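Local structure of ATP phosphoribosyltransferase regulatory subunit (Bacillus halodurans, 3OD1) at residues Thr211-Lys214 against Ser215-Met218; Arg356-Ala360 against Asn361-Val365. The protein is probably required, as the regulatory partner of HisG, for the first step of histidine biosynthesis and may permit its feedback regulation by histidine. One frame throughout, in Å; residues are numbered along the deposited sequence.

Contact 1: Thr211-Lys214 against Ser215-Met218; sequences TIDK and SRLM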
ATOM      1  N   THR B 211     -22.618   6.485  50.820  1.00 79.89           N
ATOM      2  CA  THR B 211     -23.742   5.935  50.072  1.00 80.22           C
ATOM      3  C   THR B 211     -24.041   6.738  48.808  1.00 77.48           C
ATOM      4  O   THR B 211     -24.416   6.173  47.779  1.00 73.03           O
ATOM      5  CB  THR B 211     -25.010   5.836  50.948  1.00 82.98           C
ATOM      6  OG1 THR B 211     -26.009   5.076  50.259  1.00 85.93           O
ATOM      7  CG2 THR B 211     -25.559   7.223  51.274  1.00 82.44           C
ATOM      8  N   ILE B 212     -23.867   8.055  48.885  1.00 80.79           N
ATOM      9  CA  ILE B 212     -24.089   8.923  47.734  1.00 84.37           C
ATOM     10  C   ILE B 212     -22.957   8.761  46.721  1.00 81.54           C
ATOM     11  O   ILE B 212     -23.173   8.867  45.513  1.00 83.74           O
ATOM     12  CB  ILE B 212     -24.220  10.411  48.147  1.00 87.30           C
ATOM     13  CG1 ILE B 212     -25.382  11.076  47.405  1.00 92.47           C
ATOM     14  CG2 ILE B 212     -22.915  11.164  47.909  1.00 85.00           C
ATOM     15  CD1 ILE B 212     -25.688  12.484  47.874  1.00 94.89           C
ATOM     16  N   ASP B 213     -21.755   8.490  47.219  1.00 73.44           N
ATOM     17  CA  ASP B 213     -20.591   8.360  46.358  1.00 71.22           C
ATOM     18  C   ASP B 213     -20.573   7.045  45.583  1.00 75.61           C
ATOM     19  O   ASP B 213     -20.194   7.015  44.410  1.00 69.40           O
ATOM     20  CB  ASP B 213     -19.306   8.544  47.163  1.00 69.32           C
ATOM     21  CG  ASP B 213     -19.001   9.998  47.421  1.00 74.24           C
ATOM     22  OD1 ASP B 213     -19.706  10.851  46.842  1.00 76.13           O
ATOM     23  OD2 ASP B 213     -18.066  10.297  48.192  1.00 75.79           O
ATOM     24  N   LYS B 214     -20.983   5.959  46.233  1.00 76.40           N
ATOM     25  CA  LYS B 214     -21.096   4.686  45.539  1.00 72.30           C
ATOM     26  C   LYS B 214     -22.122   4.810  44.419  1.00 71.31           C
ATOM     27  O   LYS B 214     -21.938   4.257  43.331  1.00 65.54           O
ATOM     28  CB  LYS B 214     -21.462   3.557  46.506  1.00 71.81           C
ATOM     29  CG  LYS B 214     -20.343   3.206  47.470  1.00 74.89           C
ATOM     30  CD  LYS B 214     -20.615   1.939  48.267  1.00 76.21           C
ATOM     31  CE  LYS B 214     -19.436   1.645  49.197  1.00 82.08           C
ATOM     32  NZ  LYS B 214     -19.588   0.385  49.981  1.00 84.90           N
ATOM     33  N   SER B 215     -23.187   5.563  44.683  1.00 72.21           N
ATOM     34  CA  SER B 215     -24.253   5.769  43.702  1.00 73.80           C
ATOM     35  C   SER B 215     -23.771   6.569  42.499  1.00 61.47           C
ATOM     36  O   SER B 215     -24.175   6.304  41.368  1.00 54.10           O
ATOM     37  CB  SER B 215     -25.450   6.477  44.338  1.00 77.70           C
ATOM     38  OG  SER B 215     -25.931   5.745  45.449  1.00 89.29           O
ATOM     39  N   ARG B 216     -22.931   7.566  42.752  1.00 59.35           N
ATOM     40  CA  ARG B 216     -22.368   8.363  41.677  1.00 56.96           C
ATOM     41  C   ARG B 216     -21.566   7.451  40.752  1.00 58.58           C
ATOM     42  O   ARG B 216     -21.862   7.352  39.564  1.00 54.40           O
ATOM     43  CB  ARG B 216     -21.494   9.497  42.227  1.00 56.87           C
ATOM     44  CG  ARG B 216     -22.252  10.523  43.081  1.00 59.76           C
ATOM     45  CD  ARG B 216     -21.624  11.913  42.969  1.00 63.60           C
ATOM     46  NE  ARG B 216     -20.412  12.043  43.774  1.00 68.44           N
ATOM     47  CZ  ARG B 216     -19.379  12.832  43.475  1.00 72.04           C
ATOM     48  NH1 ARG B 216     -18.331  12.872  44.286  1.00 76.13           N
ATOM     49  NH2 ARG B 216     -19.380  13.571  42.371  1.00 66.99           N
ATOM     50  N   LEU B 217     -20.564   6.773  41.307  1.00 59.50           N
ATOM     51  CA  LEU B 217     -19.741   5.858  40.524  1.00 59.25           C
ATOM     52  C   LEU B 217     -20.613   4.855  39.778  1.00 62.33           C
ATOM     53  O   LEU B 217     -20.357   4.528  38.614  1.00 54.92           O
ATOM     54  CB  LEU B 217     -18.739   5.128  41.421  1.00 58.19           C
ATOM     55  CG  LEU B 217     -17.637   6.009  42.018  1.00 55.32           C
ATOM     56  CD1 LEU B 217     -16.674   5.193  42.856  1.00 56.51           C
ATOM     57  CD2 LEU B 217     -16.896   6.728  40.917  1.00 48.78           C
HETATM   58  N   MSE B 218     -21.656   4.393  40.458  1.00 63.16           N
HETATM   59  CA  MSE B 218     -22.568   3.391  39.922  1.00 62.70           C
HETATM   60  C   MSE B 218     -23.366   3.925  38.731  1.00 59.49           C
HETATM   61  O   MSE B 218     -23.528   3.235  37.708  1.00 58.48           O
HETATM   62  CB  MSE B 218     -23.522   2.927  41.031  1.00 65.13           C
HETATM   63  CG  MSE B 218     -23.817   1.444  41.015  1.00 68.16           C
HETATM   64 SE   MSE B 218     -22.202   0.383  41.221  0.61 65.35          SE
HETATM   65  CE  MSE B 218     -22.544  -0.357  42.989  1.00 61.77           C
TER
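Asp213 and Arg216 run side by side, pointing the same way, at positions i and i+3 of the alpha-helix 211-220, so the contact is about two turns of helix tied by their own side chains. The carboxylate oxygen OD1 of Asp213 lies at the edge of the Arg216 guanidinium, in its plane, although the two flat groups are turned 49° against each other. Their salt bridge is loose: NE of Arg216 stands 3.4 Å from OD1 of Asp213, a weak hydrogen bond. Bends at chi2 and chi3 of the arginine bring NE and NH1 round to OD1. The guanidinium has further partners, Asp177 at NH1 and the carbonyl of Leu236 at NH2, which join this helix to helix 168-179 and to the segment after helix 228-234. The backbone keeps i to i+4 bonding, weak at Ser215 N, with Leu217 N to Asp213 O nearly straight at 173°. The Lys214 chain is extended beyond CG and its NZ donates to the carbonyl of Lys205, while Leu217 packs on Leu175 and Val178. OG of Ser215, set beside its own backbone N (chi1 -57°), donates to Thr211 O at 2.8 Å, in the carbonyl plane. Putting an alanine here removes OG, which would probably leave Thr211 O relying on the weak backbone bond. CB of Ser215 also lies 3.5 Å from Ile212 O.

Contact 2: Arg356-Ala360 against Asn361-Val365; sequences RKKRA and NGEAV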
ATOM      1  N   ARG B 356      -7.125  -3.496 -28.965  1.00 52.53           N
ATOM      2  CA  ARG B 356      -6.722  -2.088 -28.917  1.00 54.73           C
ATOM      3  C   ARG B 356      -7.953  -1.208 -28.907  1.00 52.42           C
ATOM      4  O   ARG B 356      -8.042  -0.257 -28.139  1.00 62.19           O
ATOM      5  CB  ARG B 356      -5.868  -1.746 -30.138  1.00 64.37           C
ATOM      6  CG  ARG B 356      -4.577  -1.013 -29.844  1.00 78.41           C
ATOM      7  CD  ARG B 356      -3.428  -1.607 -30.661  1.00 88.04           C
ATOM      8  NE  ARG B 356      -2.508  -0.578 -31.140  1.00 93.52           N
ATOM      9  CZ  ARG B 356      -1.544  -0.784 -32.033  1.00 93.07           C
ATOM     10  NH1 ARG B 356      -0.762   0.221 -32.409  1.00 93.34           N
ATOM     11  NH2 ARG B 356      -1.364  -1.992 -32.556  1.00 88.84           N
ATOM     12  N   LYS B 357      -8.919  -1.539 -29.755  1.00 59.11           N
ATOM     13  CA  LYS B 357     -10.116  -0.716 -29.884  1.00 64.19           C
ATOM     14  C   LYS B 357     -11.013  -0.780 -28.646  1.00 64.13           C
ATOM     15  O   LYS B 357     -11.467   0.251 -28.152  1.00 69.49           O
ATOM     16  CB  LYS B 357     -10.899  -1.081 -31.149  1.00 67.20           C
ATOM     17  CG  LYS B 357     -11.943  -0.054 -31.537  1.00 69.09           C
ATOM     18  CD  LYS B 357     -12.311  -0.154 -33.008  1.00 74.93           C
ATOM     19  CE  LYS B 357     -12.921  -1.505 -33.337  1.00 82.73           C
ATOM     20  NZ  LYS B 357     -13.951  -1.384 -34.413  1.00 88.31           N
ATOM     21  N   LYS B 358     -11.258  -1.984 -28.137  1.00 57.03           N
ATOM     22  CA  LYS B 358     -12.127  -2.150 -26.971  1.00 58.21           C
ATOM     23  C   LYS B 358     -11.546  -1.472 -25.720  1.00 55.63           C
ATOM     24  O   LYS B 358     -12.262  -0.810 -24.963  1.00 54.79           O
ATOM     25  CB  LYS B 358     -12.384  -3.634 -26.702  1.00 64.32           C
ATOM     26  CG  LYS B 358     -12.480  -4.486 -27.962  1.00 71.14           C
ATOM     27  CD  LYS B 358     -13.894  -4.952 -28.240  1.00 77.92           C
ATOM     28  CE  LYS B 358     -14.311  -6.083 -27.321  1.00 72.86           C
ATOM     29  NZ  LYS B 358     -15.726  -6.460 -27.595  1.00 66.98           N
ATOM     30  N   ARG B 359     -10.246  -1.645 -25.512  1.00 50.56           N
ATOM     31  CA  ARG B 359      -9.566  -1.061 -24.360  1.00 46.96           C
ATOM     32  C   ARG B 359      -9.714   0.467 -24.347  1.00 58.36           C
ATOM     33  O   ARG B 359      -9.747   1.083 -23.288  1.00 53.49           O
ATOM     34  CB  ARG B 359      -8.096  -1.499 -24.332  1.00 38.42           C
ATOM     35  CG  ARG B 359      -7.941  -3.013 -24.187  1.00 40.79           C
ATOM     36  CD  ARG B 359      -6.502  -3.475 -24.314  1.00 39.47           C
ATOM     37  NE  ARG B 359      -6.345  -4.875 -23.910  1.00 34.13           N
ATOM     38  CZ  ARG B 359      -5.321  -5.646 -24.272  1.00 35.48           C
ATOM     39  NH1 ARG B 359      -4.373  -5.161 -25.066  1.00 39.13           N
ATOM     40  NH2 ARG B 359      -5.250  -6.910 -23.857  1.00 27.41           N
ATOM     41  N   ALA B 360      -9.842   1.058 -25.531  1.00 67.40           N
ATOM     42  CA  ALA B 360     -10.046   2.497 -25.669  1.00 62.00           C
ATOM     43  C   ALA B 360     -11.387   2.938 -25.093  1.00 67.34           C
ATOM     44  O   ALA B 360     -11.583   4.110 -24.786  1.00 66.93           O
ATOM     45  CB  ALA B 360      -9.959   2.897 -27.124  1.00 65.62           C
ATOM     46  N   ASN B 361     -12.314   1.998 -24.957  1.00 67.07           N
ATOM     47  CA  ASN B 361     -13.632   2.307 -24.423  1.00 66.12           C
ATOM     48  C   ASN B 361     -13.861   1.723 -23.045  1.00 63.92           C
ATOM     49  O   ASN B 361     -15.005   1.463 -22.656  1.00 69.55           O
ATOM     50  CB  ASN B 361     -14.718   1.824 -25.373  1.00 79.27           C
ATOM     51  CG  ASN B 361     -14.862   2.718 -26.573  1.00 88.66           C
ATOM     52  OD1 ASN B 361     -15.610   3.694 -26.544  1.00 96.57           O
ATOM     53  ND2 ASN B 361     -14.129   2.404 -27.638  1.00 87.11           N
ATOM     54  N   GLY B 362     -12.768   1.508 -22.320  1.00 52.63           N
ATOM     55  CA  GLY B 362     -12.844   1.132 -20.925  1.00 57.21           C
ATOM     56  C   GLY B 362     -13.200  -0.322 -20.749  1.00 60.58           C
ATOM     57  O   GLY B 362     -13.473  -0.766 -19.635  1.00 61.18           O
ATOM     58  N   GLU B 363     -13.190  -1.060 -21.858  1.00 58.30           N
ATOM     59  CA  GLU B 363     -13.446  -2.494 -21.842  1.00 57.28           C
ATOM     60  C   GLU B 363     -12.172  -3.259 -21.516  1.00 52.75           C
ATOM     61  O   GLU B 363     -11.190  -3.176 -22.246  1.00 49.69           O
ATOM     62  CB  GLU B 363     -13.968  -2.959 -23.198  1.00 61.63           C
ATOM     63  CG  GLU B 363     -15.427  -2.647 -23.449  1.00 73.51           C
ATOM     64  CD  GLU B 363     -15.871  -3.085 -24.830  1.00 77.42           C
ATOM     65  OE1 GLU B 363     -15.867  -4.307 -25.103  1.00 72.46           O
ATOM     66  OE2 GLU B 363     -16.217  -2.201 -25.641  1.00 80.74           O
ATOM     67  N   ALA B 364     -12.188  -4.001 -20.417  1.00 44.59           N
ATOM     68  CA  ALA B 364     -11.054  -4.834 -20.065  1.00 43.61           C
ATOM     69  C   ALA B 364     -11.046  -6.055 -20.976  1.00 45.75           C
ATOM     70  O   ALA B 364     -12.067  -6.738 -21.114  1.00 45.42           O
ATOM     71  CB  ALA B 364     -11.138  -5.251 -18.594  1.00 43.94           C
ATOM     72  N   VAL B 365      -9.893  -6.325 -21.591  1.00 37.10           N
ATOM     73  CA  VAL B 365      -9.762  -7.424 -22.544  1.00 39.42           C
ATOM     74  C   VAL B 365      -8.527  -8.282 -22.279  1.00 32.97           C
ATOM     75  O   VAL B 365      -7.415  -7.769 -22.167  1.00 31.94           O
ATOM     76  CB  VAL B 365      -9.686  -6.909 -24.002  1.00 40.51           C
ATOM     77  CG1 VAL B 365      -9.680  -8.080 -24.974  1.00 35.73           C
ATOM     78  CG2 VAL B 365     -10.861  -5.999 -24.310  1.00 45.13           C
TER
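Two amides converge on one carbonyl: Asn361 N, at 2.8 Å, and Glu363 N, at 3.3 Å, both donate to Lys358 O, reaching it from opposite faces of the carbonyl plane. With Gly362 N bonded to Arg359 O, the Glu363 bond defines a Schellman motif that ends helix 348-359, and a type I turn spans Arg359 to Gly362. Gly362 is the C-prime residue; its phi is 77°, a backbone shape that glycine adopts with less strain than other residues. After the cap the chain turns back toward strand 365-369, an outer strand of the parallel sheet, and two side chains of the last helical turn follow it. The Lys358 chain, bent at chi2 and chi3, meets Glu363 at an oblique crossing, its NZ in a salt bridge with OE1 of Glu363 at 3.3 Å, while CB of Lys358 rests on CG2 of Val365 at 3.7 Å. Arg359 crosses Val365 at about a right angle. Extended from CG to NE, it brings NH2 within 2.9 Å of Val365 O, almost straight (173°), with the acceptor in the guanidinium plane. Its NE makes a weak hydrogen bond to Leu40 O of the second subunit, and the cation meets Trp41 of that subunit in a cation-pi contact. The cap thus supplies amide donors to Lys358 O and Arg359 O, carbonyls outside the regular helical pattern, and the charge of buried Arg359 probably helps couple this turn to the dimer interface.

Contacts 1 and 2 are both local, yet they are separate, on opposite sides of the chain's centre, with nearest atoms about 58 Å apart. Residues 211-218 sit on a surface helix in the histidyl-tRNA synthetase-like part, and no other protein chain of the assembly touches them; residues 356-365 join a helix to a strand in the C-terminal HisZ domain, are partly buried, and meet the second subunit. Their chemistry differs accordingly. Contact 1 keeps regular helical bonding and adds side-chain bonds within one element, its arginine reaching helix 168-179 and a loop of the same chain. Contact 2 breaks that pattern to reverse the chain, and its arginine serves a strand and the second subunit instead.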